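Putative capsular polysaccharide biosynthesis protein (Streptococcus pneumoniae serotype 4, PDB 6EWJ) is probably a pyridoxal phosphate-dependent sugar aminotransferase, essential in teichoic acid biosynthesis of the pneumococcus. Local coordinates at residues 67-72 / 98-103; 73-78 / 129-134; 213-218 / 230-235; 158-163 / 167-172; 83-88 / 92-97. One frame throughout, in Å; residues are numbered along the deposited sequence.

Contact 1 of 5, residues 67-72 / 98-103; sequences ALELIL and THVGAT
A histidine-carboxylate hydrogen bond at the subunit interface, close to the pyridoxal phosphate pocket, joins Glu-69 of helix 64-74 to His-99 at the end of helix 92-99. His-99 ND1 donates to Glu-69 OE1 at 2.7 Å, nearly straight, with an N-H...O angle of 164°. The acceptor lies in the imidazole plane, at the ring edge, but the carboxylate plane is inclined 60° to the ring, and the N-H reaches OE1 from above that plane. Glu-69 reaches across because CG is anti to its backbone N (chi1 -165°) and the chain runs extended from there. Glu-69 OE2 lies 3.4 Å from His-99 CB and forms a salt bridge with Arg-73 NH2, so the carboxylate is held at both oxygens and its rotation is fixed; the two partners would probably keep it ionised. Both ring nitrogens face acceptors, ND1 the carboxylate and NE2 the backbone O of Pro-260 of the second subunit, consistent with a doubly protonated, cationic imidazole; Tyr-262 of that subunit stacks on the ring.

Next to this polar pair, toward Leu-72, the contact is apolar. Val-100 CG1 rests 4.2 Å from Leu-72 CB and equally far from Glu-69 CG, while its CG2 meets Leu-72 CD1. Gly-101 ends helix 92-99 in a Schellman motif, its positive phi turning the chain toward strand 103-107. The side chain of His-99 is about 5 Å from that of Thr-65, which binds the cofactor in another structure of this protein. Such a pairing of helices beside the cofactor site and against a partner subunit is in keeping with the dimeric PLP-dependent aminotransferase fold.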
# COMPACT_ATOMS: atom_id res chain seq x y z
N ALA A 67 -2.85 -6.20 5.68
CA ALA A 67 -3.91 -6.67 6.53
C ALA A 67 -3.41 -7.06 7.90
O ALA A 67 -3.98 -6.67 8.92
CB ALA A 67 -4.65 -7.86 5.89
N LEU A 68 -2.33 -7.85 7.93
CA LEU A 68 -1.76 -8.28 9.21
C LEU A 68 -1.25 -7.08 10.02
O LEU A 68 -1.55 -6.93 11.22
CB LEU A 68 -0.64 -9.30 8.99
CG LEU A 68 -0.19 -10.21 10.12
CD1 LEU A 68 -1.33 -10.96 10.80
CD2 LEU A 68 0.88 -11.18 9.60
N GLU A 69 -0.53 -6.18 9.38
CA GLU A 69 -0.17 -4.93 10.07
C GLU A 69 -1.37 -4.20 10.64
O GLU A 69 -1.30 -3.69 11.79
CB GLU A 69 0.68 -3.97 9.17
CG GLU A 69 1.34 -2.88 9.98
CD GLU A 69 2.51 -2.16 9.28
OE1 GLU A 69 3.16 -2.74 8.38
OE2 GLU A 69 2.82 -1.00 9.64
N LEU A 70 -2.42 -4.01 9.83
CA LEU A 70 -3.58 -3.24 10.32
C LEU A 70 -4.26 -3.90 11.49
O LEU A 70 -4.70 -3.21 12.40
CB LEU A 70 -4.57 -2.90 9.21
CG LEU A 70 -4.08 -1.84 8.20
CD1 LEU A 70 -5.28 -1.36 7.39
CD2 LEU A 70 -3.35 -0.66 8.82
N ILE A 71 -4.33 -5.22 11.48
CA ILE A 71 -4.86 -5.95 12.64
C ILE A 71 -4.08 -5.55 13.91
O ILE A 71 -4.66 -5.19 14.94
CB ILE A 71 -4.82 -7.48 12.41
CG1 ILE A 71 -5.81 -7.86 11.29
CG2 ILE A 71 -5.14 -8.22 13.70
CD1 ILE A 71 -5.67 -9.26 10.76
N LEU A 72 -2.74 -5.62 13.80
CA LEU A 72 -1.91 -5.20 14.90
C LEU A 72 -2.15 -3.77 15.29
O LEU A 72 -2.18 -3.45 16.47
CB LEU A 72 -0.43 -5.43 14.59
CG LEU A 72 0.02 -6.86 14.36
CD1 LEU A 72 1.54 -6.84 14.20
CD2 LEU A 72 -0.40 -7.79 15.48
N THR A 98 7.67 -5.72 13.85
CA THR A 98 8.69 -4.67 14.00
C THR A 98 8.13 -3.34 13.48
O THR A 98 8.47 -2.28 14.02
CB THR A 98 10.03 -5.02 13.32
OG1 THR A 98 9.86 -5.05 11.90
CG2 THR A 98 10.54 -6.38 13.80
N HIS A 99 7.27 -3.39 12.48
CA HIS A 99 6.66 -2.16 11.96
C HIS A 99 5.90 -1.36 12.98
O HIS A 99 6.00 -0.12 13.00
CB HIS A 99 5.75 -2.42 10.78
CG HIS A 99 6.45 -2.93 9.57
ND1 HIS A 99 5.78 -3.26 8.41
CD2 HIS A 99 7.77 -3.16 9.32
CE1 HIS A 99 6.63 -3.70 7.51
NE2 HIS A 99 7.85 -3.69 8.06
N VAL A 100 5.17 -2.05 13.86
CA VAL A 100 4.40 -1.37 14.90
C VAL A 100 5.22 -1.12 16.15
O VAL A 100 4.74 -0.55 17.12
CB VAL A 100 3.10 -2.15 15.24
CG1 VAL A 100 2.27 -2.32 14.02
CG2 VAL A 100 3.40 -3.51 15.90
N GLY A 101 6.48 -1.58 16.14
CA GLY A 101 7.41 -1.35 17.23
C GLY A 101 7.35 -2.36 18.36
O GLY A 101 7.95 -2.12 19.38
N ALA A 102 6.61 -3.44 18.18
CA ALA A 102 6.54 -4.52 19.14
C ALA A 102 7.76 -5.44 18.99
O ALA A 102 8.54 -5.33 18.05
CB ALA A 102 5.27 -5.34 18.95
N THR A 103 7.91 -6.34 19.96
CA THR A 103 9.03 -7.27 20.02
C THR A 103 8.60 -8.64 19.53
O THR A 103 7.71 -9.27 20.14
CB THR A 103 9.57 -7.38 21.44
OG1 THR A 103 9.85 -6.07 21.93
CG2 THR A 103 10.88 -8.21 21.48

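Contact 2 of 5, residues 73-78 / 129-134; sequences RVLEVG and TKVIIP
Three apolar side chains, Leu-75, Val-77 and Val-131, close the gap between the end of helix 64-74 and strand 129-132 in the large mixed sheet of the aminotransferase fold. Val-131 CG2 is the methyl common to both contacts: it touches Leu-75 CD1 at 3.8 Å and Val-77 CG2 at the same distance. That methyl is anti to the carbonyl carbon of Val-131 because CG1 takes the place anti to the backbone N (chi1 169°). Val-77 has the same first torsion, and its CG2 also packs on the first carbon of the Lys-130 side chain, with the two side chains running past one another in opposite directions.

In the next shell, Glu-76 leaves the helix with positive phi in a Schellman motif, which swings Val-77 back over the sheet. The backbone O of Leu-75 accepts from Ser-162 OG and Gln-165 NE2, pinning this turn to the neighbouring helix 163-168. Strand 129-132 is itself held by backbone bonds to strands 82-86 and 172-177. Lys-130 bends at chi2 (-51°), leading its amine away from the valines to a cation-pi contact with Phe-158, while Lys-130 CB stays 3.9 Å from Val-77 CG2.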
# COMPACT_ATOMS: atom_id res chain seq x y z
N ARG A 73 -2.30 -2.87 14.30
CA ARG A 73 -2.54 -1.46 14.63
C ARG A 73 -3.94 -1.23 15.24
O ARG A 73 -4.10 -0.39 16.12
CB ARG A 73 -2.29 -0.54 13.44
CG ARG A 73 -0.85 -0.54 13.00
CD ARG A 73 -0.59 0.42 11.86
NE ARG A 73 0.82 0.41 11.51
CZ ARG A 73 1.80 1.01 12.16
NH1 ARG A 73 1.60 1.78 13.23
NH2 ARG A 73 3.05 0.87 11.71
N VAL A 74 -4.93 -2.01 14.82
CA VAL A 74 -6.30 -1.90 15.40
C VAL A 74 -6.24 -2.37 16.88
O VAL A 74 -6.76 -1.71 17.79
CB VAL A 74 -7.31 -2.71 14.59
CG1 VAL A 74 -8.59 -2.96 15.38
CG2 VAL A 74 -7.59 -2.01 13.25
N LEU A 75 -5.52 -3.47 17.11
CA LEU A 75 -5.25 -3.92 18.48
C LEU A 75 -4.34 -3.00 19.33
O LEU A 75 -4.20 -3.22 20.54
CB LEU A 75 -4.66 -5.33 18.43
CG LEU A 75 -5.59 -6.41 17.89
CD1 LEU A 75 -4.83 -7.70 17.75
CD2 LEU A 75 -6.83 -6.58 18.78
N GLU A 76 -3.76 -1.97 18.71
CA GLU A 76 -2.76 -1.05 19.31
C GLU A 76 -1.56 -1.78 19.96
O GLU A 76 -1.05 -1.37 20.98
CB GLU A 76 -3.43 -0.06 20.25
CG GLU A 76 -4.44 0.83 19.53
CD GLU A 76 -5.19 1.72 20.49
OE1 GLU A 76 -5.95 1.17 21.24
OE2 GLU A 76 -5.05 2.96 20.52
N VAL A 77 -1.13 -2.86 19.33
CA VAL A 77 0.10 -3.56 19.72
C VAL A 77 1.25 -2.63 19.32
O VAL A 77 1.29 -2.15 18.18
CB VAL A 77 0.20 -4.94 19.01
CG1 VAL A 77 1.55 -5.62 19.21
CG2 VAL A 77 -0.90 -5.86 19.49
N GLY A 78 2.15 -2.34 20.25
CA GLY A 78 3.27 -1.46 19.97
C GLY A 78 4.49 -1.69 20.86
O GLY A 78 4.71 -2.82 21.33
N THR A 129 2.91 -10.40 26.35
CA THR A 129 2.39 -11.05 25.16
C THR A 129 0.99 -10.53 24.89
O THR A 129 0.12 -10.60 25.78
CB THR A 129 2.35 -12.59 25.27
OG1 THR A 129 3.57 -13.09 25.80
CG2 THR A 129 2.13 -13.21 23.87
N LYS A 130 0.80 -9.97 23.69
CA LYS A 130 -0.51 -9.51 23.22
C LYS A 130 -1.14 -10.35 22.12
O LYS A 130 -2.39 -10.43 22.03
CB LYS A 130 -0.44 -8.07 22.69
CG LYS A 130 0.01 -7.02 23.69
CD LYS A 130 -0.76 -7.05 24.99
CE LYS A 130 -0.40 -5.84 25.85
NZ LYS A 130 -1.20 -5.84 27.07
N VAL A 131 -0.33 -10.96 21.27
CA VAL A 131 -0.81 -11.60 20.05
C VAL A 131 0.01 -12.84 19.76
O VAL A 131 1.23 -12.87 20.01
CB VAL A 131 -0.74 -10.66 18.83
CG1 VAL A 131 -1.00 -11.39 17.53
CG2 VAL A 131 -1.74 -9.53 18.96
N ILE A 132 -0.66 -13.86 19.25
CA ILE A 132 -0.01 -15.02 18.69
C ILE A 132 -0.41 -15.05 17.22
O ILE A 132 -1.61 -14.92 16.88
CB ILE A 132 -0.45 -16.33 19.37
CG1 ILE A 132 -0.05 -16.31 20.84
CG2 ILE A 132 0.20 -17.53 18.68
CD1 ILE A 132 -0.72 -17.34 21.71
N ILE A 133 0.59 -15.23 16.34
CA ILE A 133 0.38 -15.39 14.90
C ILE A 133 0.77 -16.81 14.39
O ILE A 133 1.89 -17.00 13.91
CB ILE A 133 1.14 -14.29 14.06
CG1 ILE A 133 0.88 -12.88 14.63
CG2 ILE A 133 0.71 -14.34 12.57
CD1 ILE A 133 1.60 -11.74 13.89
N PRO A 134 -0.15 -17.79 14.46
CA PRO A 134 0.08 -19.03 13.73
C PRO A 134 0.06 -18.81 12.21
O PRO A 134 -0.69 -17.93 11.73
CB PRO A 134 -1.15 -19.90 14.13
CG PRO A 134 -1.86 -19.16 15.23
CD PRO A 134 -1.54 -17.71 14.96

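Contact 3 of 5, residues 213-218 / 230-235; sequences GSATWK and KEFQIL
Phe-232 of helix 225-236 reaches toward strand 213-217 with its whole ring, and the two sides of that ring meet different residues. From CB, which lies on the strand-facing side of the helix, CG is anti to the carbonyl carbon (chi1 -83°), carrying the ring forward between Ala-215 and Trp-217. On one side the touching atom is Phe-232 CE1, 3.9 Å from Ala-215 CB. The CD2/CE2 side belongs to the indole: Phe-232 CD2 is 3.9 Å from Trp-217 CZ3, and CE2 comes to 3.8 Å from the same CZ3 and 4.1 Å from Trp-217 CE3. At the tip, Phe-232 CZ packs on Val-74 CG2 of helix 64-74. The phenyl and the six-membered ring of the indole are almost parallel, with planes 8° apart, yet they are slid so far that they barely overlap, and their centroids stand 5.7 Å apart. The pair is thus strongly displaced, meeting through the CZ3 corner of the indole.

Trp-217 places CG between its backbone N and carbonyl carbon (chi1 56°), which swings the CZ3 corner toward Phe-232. Its NE1, on the far side of the indole from CZ3, bonds to Asp-225 OD1 at the start of the same helix 225-236, so strand and helix are tied by a polar link as well as by rings.

All three residues are buried. Ala-215 also bonds through its backbone to Val-59 of strand 58-61, whose side chain touches Phe-232. From the neighbouring helix 64-74, Leu-70 and Ile-71 also pack on the phenyl, which is therefore wedged between two sheet strands and that helix.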
# COMPACT_ATOMS: atom_id res chain seq x y z
N GLY A 213 -5.09 -8.55 -0.53
CA GLY A 213 -5.35 -9.38 0.59
C GLY A 213 -6.50 -8.82 1.37
O GLY A 213 -7.22 -7.87 0.92
N SER A 214 -6.77 -9.49 2.48
CA SER A 214 -7.85 -9.06 3.33
C SER A 214 -7.59 -9.32 4.80
O SER A 214 -6.84 -10.24 5.15
CB SER A 214 -9.18 -9.74 2.88
OG SER A 214 -9.18 -11.14 3.19
N ALA A 215 -8.32 -8.58 5.62
CA ALA A 215 -8.48 -8.82 7.06
C ALA A 215 -9.93 -9.14 7.37
O ALA A 215 -10.87 -8.47 6.89
CB ALA A 215 -8.09 -7.60 7.85
N THR A 216 -10.12 -10.12 8.21
CA THR A 216 -11.41 -10.39 8.77
C THR A 216 -11.26 -10.88 10.22
O THR A 216 -10.14 -11.01 10.73
CB THR A 216 -12.20 -11.39 7.88
OG1 THR A 216 -13.59 -11.44 8.28
CG2 THR A 216 -11.58 -12.81 7.95
N TRP A 217 -12.40 -11.14 10.86
CA TRP A 217 -12.45 -11.53 12.24
C TRP A 217 -13.66 -12.41 12.47
O TRP A 217 -14.70 -12.23 11.84
CB TRP A 217 -12.49 -10.32 13.19
CG TRP A 217 -13.62 -9.36 12.94
CD1 TRP A 217 -14.88 -9.37 13.52
CD2 TRP A 217 -13.58 -8.24 12.07
NE1 TRP A 217 -15.63 -8.31 13.03
CE2 TRP A 217 -14.85 -7.61 12.14
CE3 TRP A 217 -12.61 -7.73 11.19
CZ2 TRP A 217 -15.14 -6.48 11.39
CZ3 TRP A 217 -12.93 -6.59 10.42
CH2 TRP A 217 -14.17 -5.99 10.53
N LYS A 218 -13.53 -13.35 13.39
CA LYS A 218 -14.68 -14.20 13.67
C LYS A 218 -15.71 -13.44 14.53
O LYS A 218 -15.37 -12.55 15.31
CB LYS A 218 -14.23 -15.54 14.27
CG LYS A 218 -13.92 -15.55 15.74
CD LYS A 218 -13.49 -16.97 16.11
CE LYS A 218 -13.23 -17.12 17.59
NZ LYS A 218 -12.64 -18.45 17.83
N LYS A 230 -15.23 -0.04 10.23
CA LYS A 230 -14.90 1.39 10.06
C LYS A 230 -13.45 1.78 10.53
O LYS A 230 -12.76 2.57 9.85
CB LYS A 230 -15.97 2.24 10.75
CG LYS A 230 -15.82 3.73 10.54
CD LYS A 230 -17.04 4.53 11.03
CE LYS A 230 -16.61 6.05 11.09
NZ LYS A 230 -16.29 6.63 9.75
N GLU A 231 -12.97 1.17 11.60
CA GLU A 231 -11.59 1.41 12.09
C GLU A 231 -10.51 0.95 11.11
O GLU A 231 -9.49 1.63 10.91
CB GLU A 231 -11.34 0.77 13.47
CG GLU A 231 -11.90 1.62 14.61
CD GLU A 231 -11.78 1.01 16.01
OE1 GLU A 231 -10.79 0.35 16.31
OE2 GLU A 231 -12.73 1.21 16.82
N PHE A 232 -10.71 -0.19 10.47
CA PHE A 232 -9.78 -0.66 9.42
C PHE A 232 -9.78 0.27 8.22
O PHE A 232 -8.72 0.61 7.65
CB PHE A 232 -10.11 -2.06 8.93
CG PHE A 232 -9.57 -3.15 9.79
CD1 PHE A 232 -8.33 -3.66 9.57
CD2 PHE A 232 -10.33 -3.68 10.81
CE1 PHE A 232 -7.83 -4.68 10.38
CE2 PHE A 232 -9.85 -4.72 11.60
CZ PHE A 232 -8.59 -5.21 11.39
N GLN A 233 -11.00 0.67 7.81
CA GLN A 233 -11.18 1.56 6.66
C GLN A 233 -10.39 2.83 6.83
O GLN A 233 -9.67 3.23 5.91
CB GLN A 233 -12.66 1.89 6.41
CG GLN A 233 -13.42 0.78 5.72
CD GLN A 233 -12.86 0.30 4.39
OE1 GLN A 233 -12.93 -0.90 4.09
NE2 GLN A 233 -12.31 1.20 3.59
N ILE A 234 -10.52 3.41 8.02
CA ILE A 234 -9.89 4.66 8.39
C ILE A 234 -8.35 4.54 8.38
O ILE A 234 -7.64 5.39 7.84
CB ILE A 234 -10.42 5.11 9.76
CG1 ILE A 234 -11.84 5.69 9.62
CG2 ILE A 234 -9.57 6.21 10.41
CD1 ILE A 234 -12.72 5.08 8.54
N LEU A 235 -7.84 3.42 8.90
CA LEU A 235 -6.39 3.21 8.88
C LEU A 235 -5.83 2.96 7.49
O LEU A 235 -4.66 3.28 7.23
CB LEU A 235 -5.97 2.04 9.80
CG LEU A 235 -6.26 2.21 11.28
CD1 LEU A 235 -5.77 1.03 12.09
CD2 LEU A 235 -5.71 3.51 11.87

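Contact 4 of 5, residues 158-163 / 167-172; sequences FTASSK and AFNRIV
With CG anti to its backbone N (chi1 -167°) and the ring turned by chi2 of 79°, Phe-158 brings its phenyl against the backbone of Asn-169 to Ile-171. The carbonyl O of Arg-170 sits over one face, 3.2 Å from Phe-158 CZ and displaced toward the rim of the ring. Nearer the root of the side chain, Phe-158 CD2 is 3.5 Å from Asn-169 C and Phe-158 CD1 is 3.6 Å from Ile-171 N, so the ring spans two successive peptides. Side chain to side chain, Phe-158 CD1 only grazes Ile-171 CG1 at 4.3 Å.

Further along, Ala-160 CB packs on the amide nitrogen ND2 of Asn-169, 3.8 Å away. Asn-169 takes positive phi as the first residue beyond helix 163-168, and its buried backbone O has no hydrogen-bond partner in the model. At the other end of that helix, Ser-162 is the N-cap: its OG accepts from Gln-165 N. Ala-167 N bonds to Lys-163 O at 3.2 Å, in the carbonyl plane though bent (143° at the hydrogen). Arg-170 NH1 reaches Ile-171 O and also forms a salt bridge with Asp-195. Together these make a short N-capped helix, 163-168, whose exit at 169-171 runs back beside the loop 158-162 and leads into strand 172-177 of the central sheet.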
# COMPACT_ATOMS: atom_id res chain seq x y z
N PHE A 158 -2.10 -11.82 31.30
CA PHE A 158 -2.51 -10.74 30.41
C PHE A 158 -2.91 -9.48 31.17
O PHE A 158 -3.60 -9.55 32.17
CB PHE A 158 -3.69 -11.19 29.55
CG PHE A 158 -3.97 -10.27 28.41
CD1 PHE A 158 -3.19 -10.32 27.26
CD2 PHE A 158 -5.02 -9.35 28.48
CE1 PHE A 158 -3.44 -9.47 26.20
CE2 PHE A 158 -5.27 -8.51 27.41
CZ PHE A 158 -4.49 -8.57 26.27
N THR A 159 -2.49 -8.33 30.65
CA THR A 159 -2.91 -7.04 31.17
C THR A 159 -3.24 -6.18 29.96
O THR A 159 -2.34 -5.74 29.25
CB THR A 159 -1.82 -6.37 32.03
OG1 THR A 159 -1.71 -7.07 33.28
CG2 THR A 159 -2.17 -4.89 32.33
N ALA A 160 -4.53 -5.96 29.74
CA ALA A 160 -4.99 -5.15 28.64
C ALA A 160 -4.39 -3.72 28.70
O ALA A 160 -4.25 -3.16 29.78
CB ALA A 160 -6.51 -5.10 28.64
N SER A 161 -4.02 -3.15 27.55
CA SER A 161 -3.61 -1.73 27.47
C SER A 161 -4.12 -1.04 26.20
O SER A 161 -3.45 -0.18 25.66
CB SER A 161 -2.09 -1.60 27.60
OG SER A 161 -1.44 -2.23 26.52
N SER A 162 -5.31 -1.40 25.75
CA SER A 162 -6.00 -0.69 24.67
C SER A 162 -7.47 -1.10 24.69
O SER A 162 -7.81 -2.10 25.33
CB SER A 162 -5.40 -1.04 23.31
OG SER A 162 -5.80 -2.34 22.89
N LYS A 163 -8.30 -0.36 23.96
CA LYS A 163 -9.72 -0.67 23.85
C LYS A 163 -9.96 -2.14 23.52
O LYS A 163 -10.58 -2.87 24.30
CB LYS A 163 -10.39 0.21 22.80
CG LYS A 163 -11.89 -0.08 22.65
CD LYS A 163 -12.59 0.95 21.78
CE LYS A 163 -12.42 0.64 20.31
NZ LYS A 163 -13.10 1.66 19.45
N ALA A 167 -11.30 -5.70 25.57
CA ALA A 167 -12.52 -6.41 25.13
C ALA A 167 -12.31 -7.94 25.22
O ALA A 167 -13.13 -8.69 25.77
CB ALA A 167 -12.89 -5.96 23.71
N PHE A 168 -11.25 -8.39 24.59
CA PHE A 168 -10.81 -9.79 24.66
C PHE A 168 -10.43 -10.24 26.07
O PHE A 168 -10.87 -11.28 26.56
CB PHE A 168 -9.68 -9.97 23.62
CG PHE A 168 -10.19 -10.13 22.22
CD1 PHE A 168 -10.32 -9.02 21.39
CD2 PHE A 168 -10.60 -11.37 21.75
CE1 PHE A 168 -10.81 -9.17 20.11
CE2 PHE A 168 -11.08 -11.52 20.47
CZ PHE A 168 -11.18 -10.42 19.64
N ASN A 169 -9.63 -9.42 26.71
CA ASN A 169 -9.00 -9.71 27.96
C ASN A 169 -8.09 -10.94 28.08
O ASN A 169 -7.89 -11.51 29.15
CB ASN A 169 -9.94 -9.59 29.18
CG ASN A 169 -9.27 -8.83 30.32
OD1 ASN A 169 -8.86 -9.40 31.33
ND2 ASN A 169 -9.06 -7.53 30.10
N ARG A 170 -7.49 -11.28 26.94
CA ARG A 170 -6.55 -12.36 26.82
C ARG A 170 -5.67 -12.09 25.58
O ARG A 170 -5.90 -11.12 24.84
CB ARG A 170 -7.30 -13.69 26.68
CG ARG A 170 -8.36 -13.75 25.57
CD ARG A 170 -8.64 -15.20 25.16
NE ARG A 170 -9.71 -15.33 24.16
CZ ARG A 170 -9.56 -15.20 22.84
NH1 ARG A 170 -8.38 -14.89 22.31
NH2 ARG A 170 -10.60 -15.36 22.04
N ILE A 171 -4.70 -12.96 25.36
CA ILE A 171 -3.91 -12.95 24.12
C ILE A 171 -4.85 -13.14 22.94
O ILE A 171 -5.71 -14.01 22.96
CB ILE A 171 -2.82 -14.06 24.13
CG1 ILE A 171 -1.75 -13.74 25.17
CG2 ILE A 171 -2.14 -14.17 22.77
CD1 ILE A 171 -0.87 -14.90 25.58
N VAL A 172 -4.67 -12.32 21.90
CA VAL A 172 -5.49 -12.39 20.70
C VAL A 172 -4.76 -13.29 19.71
O VAL A 172 -3.51 -13.15 19.52
CB VAL A 172 -5.78 -10.97 20.14
CG1 VAL A 172 -6.48 -11.04 18.78
CG2 VAL A 172 -6.63 -10.16 21.12

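Contact 5 of 5, residues 83-88 / 92-97; sequences VIVPAM and ASCSVI
Ile-97 of helix 92-99 is the main bump here, and the hollow it fills lies between Val-83 and Val-85 on the face of strand 82-86. Its CD1 projects farthest. With CG1 anti to the carbonyl carbon (chi1 -59°) and chi2 extended, the end methyl meets Val-85 CG1 tip to tip at 3.3 Å, tighter than usual for two carbons, and Val-83 CG1 at 3.7 Å. On the other branch, Ile-97 CG2 rests on Val-83 CG2 at 3.9 Å, so the isoleucine straddles Val-83 with both arms. Val-85 presents its methyls in two directions: CG1 goes to Ile-97 and also approaches the backbone O of Ser-93 (3.9 Å), whereas CG2 settles 4.0 Å from Cys-94 SG. The thiol reaches that methyl because SG is anti to its backbone N (chi1 -165°).

The helix runs back almost antiparallel to the strand, at 162°, with the axes 8.9 Å apart at their closest, as expected of the first half of the beta-alpha-beta crossover from strand 82-86 through helix 92-99 to strand 103-107. Pro-104 of that next strand touches Cys-94 and Ile-97 too. Ser-93 turns its OG to Thr-89 and Asp-176; its side chain is about 7 Å from that of Tyr-351, which binds pyridoxal phosphate in another structure of this protein. No hydrogen bond joins the two segments, so their contact rests on methyl and thiol packing, and Ser-93 O is buried there without a partner in the model.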
# COMPACT_ATOMS: atom_id res chain seq x y z
N VAL A 83 4.87 -10.21 20.52
CA VAL A 83 4.03 -10.95 19.58
C VAL A 83 4.73 -12.22 19.23
O VAL A 83 5.86 -12.20 18.76
CB VAL A 83 3.74 -10.19 18.27
CG1 VAL A 83 2.83 -11.02 17.35
CG2 VAL A 83 3.13 -8.86 18.57
N ILE A 84 4.04 -13.33 19.43
CA ILE A 84 4.63 -14.62 19.18
C ILE A 84 4.38 -15.06 17.74
O ILE A 84 3.25 -15.01 17.24
CB ILE A 84 4.10 -15.67 20.18
CG1 ILE A 84 4.75 -15.43 21.54
CG2 ILE A 84 4.38 -17.06 19.68
CD1 ILE A 84 4.20 -16.23 22.69
N VAL A 85 5.43 -15.55 17.10
CA VAL A 85 5.38 -16.09 15.76
C VAL A 85 6.19 -17.38 15.70
O VAL A 85 7.15 -17.53 16.45
CB VAL A 85 5.95 -15.15 14.70
CG1 VAL A 85 5.12 -13.90 14.63
CG2 VAL A 85 7.42 -14.76 14.97
N PRO A 86 5.86 -18.28 14.76
CA PRO A 86 6.75 -19.42 14.57
C PRO A 86 8.09 -19.03 14.00
O PRO A 86 8.19 -18.04 13.26
CB PRO A 86 5.99 -20.31 13.59
CG PRO A 86 4.56 -19.82 13.57
CD PRO A 86 4.67 -18.36 13.90
N ALA A 87 9.12 -19.82 14.36
CA ALA A 87 10.46 -19.67 13.79
C ALA A 87 10.48 -20.09 12.32
O ALA A 87 11.29 -19.56 11.54
CB ALA A 87 11.46 -20.46 14.61
N MET A 88 9.50 -20.92 11.92
CA MET A 88 9.34 -21.42 10.58
C MET A 88 8.14 -20.73 9.96
O MET A 88 6.99 -21.17 10.07
CB MET A 88 9.15 -22.95 10.60
CG MET A 88 8.66 -23.59 9.28
SD MET A 88 9.75 -23.19 7.91
CE MET A 88 11.26 -23.85 8.57
N ALA A 92 7.17 -11.88 6.16
CA ALA A 92 6.03 -10.99 6.33
C ALA A 92 5.17 -11.25 7.59
O ALA A 92 4.59 -10.28 8.12
CB ALA A 92 5.19 -11.02 5.10
N SER A 93 5.14 -12.49 8.10
CA SER A 93 4.44 -12.78 9.37
C SER A 93 5.08 -12.01 10.54
O SER A 93 4.40 -11.74 11.52
CB SER A 93 4.40 -14.30 9.71
OG SER A 93 4.23 -15.13 8.56
N CYS A 94 6.37 -11.74 10.45
CA CYS A 94 7.16 -11.18 11.52
C CYS A 94 7.50 -9.71 11.36
O CYS A 94 7.55 -8.96 12.35
CB CYS A 94 8.44 -12.00 11.64
SG CYS A 94 9.33 -11.69 13.21
N SER A 95 7.79 -9.30 10.13
CA SER A 95 8.19 -7.93 9.85
C SER A 95 7.17 -6.91 10.32
O SER A 95 7.54 -5.85 10.82
CB SER A 95 8.40 -7.72 8.35
OG SER A 95 7.22 -7.95 7.63
N VAL A 96 5.90 -7.26 10.24
CA VAL A 96 4.85 -6.33 10.70
C VAL A 96 4.91 -6.04 12.20
O VAL A 96 4.46 -5.00 12.64
CB VAL A 96 3.43 -6.82 10.30
CG1 VAL A 96 3.28 -6.97 8.77
CG2 VAL A 96 3.05 -8.08 10.99
N ILE A 97 5.44 -7.00 12.97
CA ILE A 97 5.61 -6.83 14.41
C ILE A 97 6.59 -5.71 14.63
O ILE A 97 6.36 -4.79 15.45
CB ILE A 97 6.13 -8.11 15.07
CG1 ILE A 97 5.15 -9.28 14.82
CG2 ILE A 97 6.34 -7.87 16.56
CD1 ILE A 97 5.73 -10.64 15.10

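Along the chain, contact 5 (83-88 / 92-97) falls between the segments of contact 1 and also between those of contact 2, whose segments alternate with those of contact 1; contact 4 and then contact 3 follow. Contacts 1 and 2 share helix 64-74 and lie about 7 Å apart between centres, and contacts 1 and 5 share helix 92-99. Contacts 2, 3 and 5 reach the same seven-stranded sheet, in which strands 129-132 and 82-86 are neighbours. The centre of contact 4 is about 19 Å from those of contacts 3 and 5, and the Lys-163 to Glu-231 salt bridge ties it to contact 3. Contacts 1 and 5 also meet the second subunit, linking this sheet-and-helix core to the dimer.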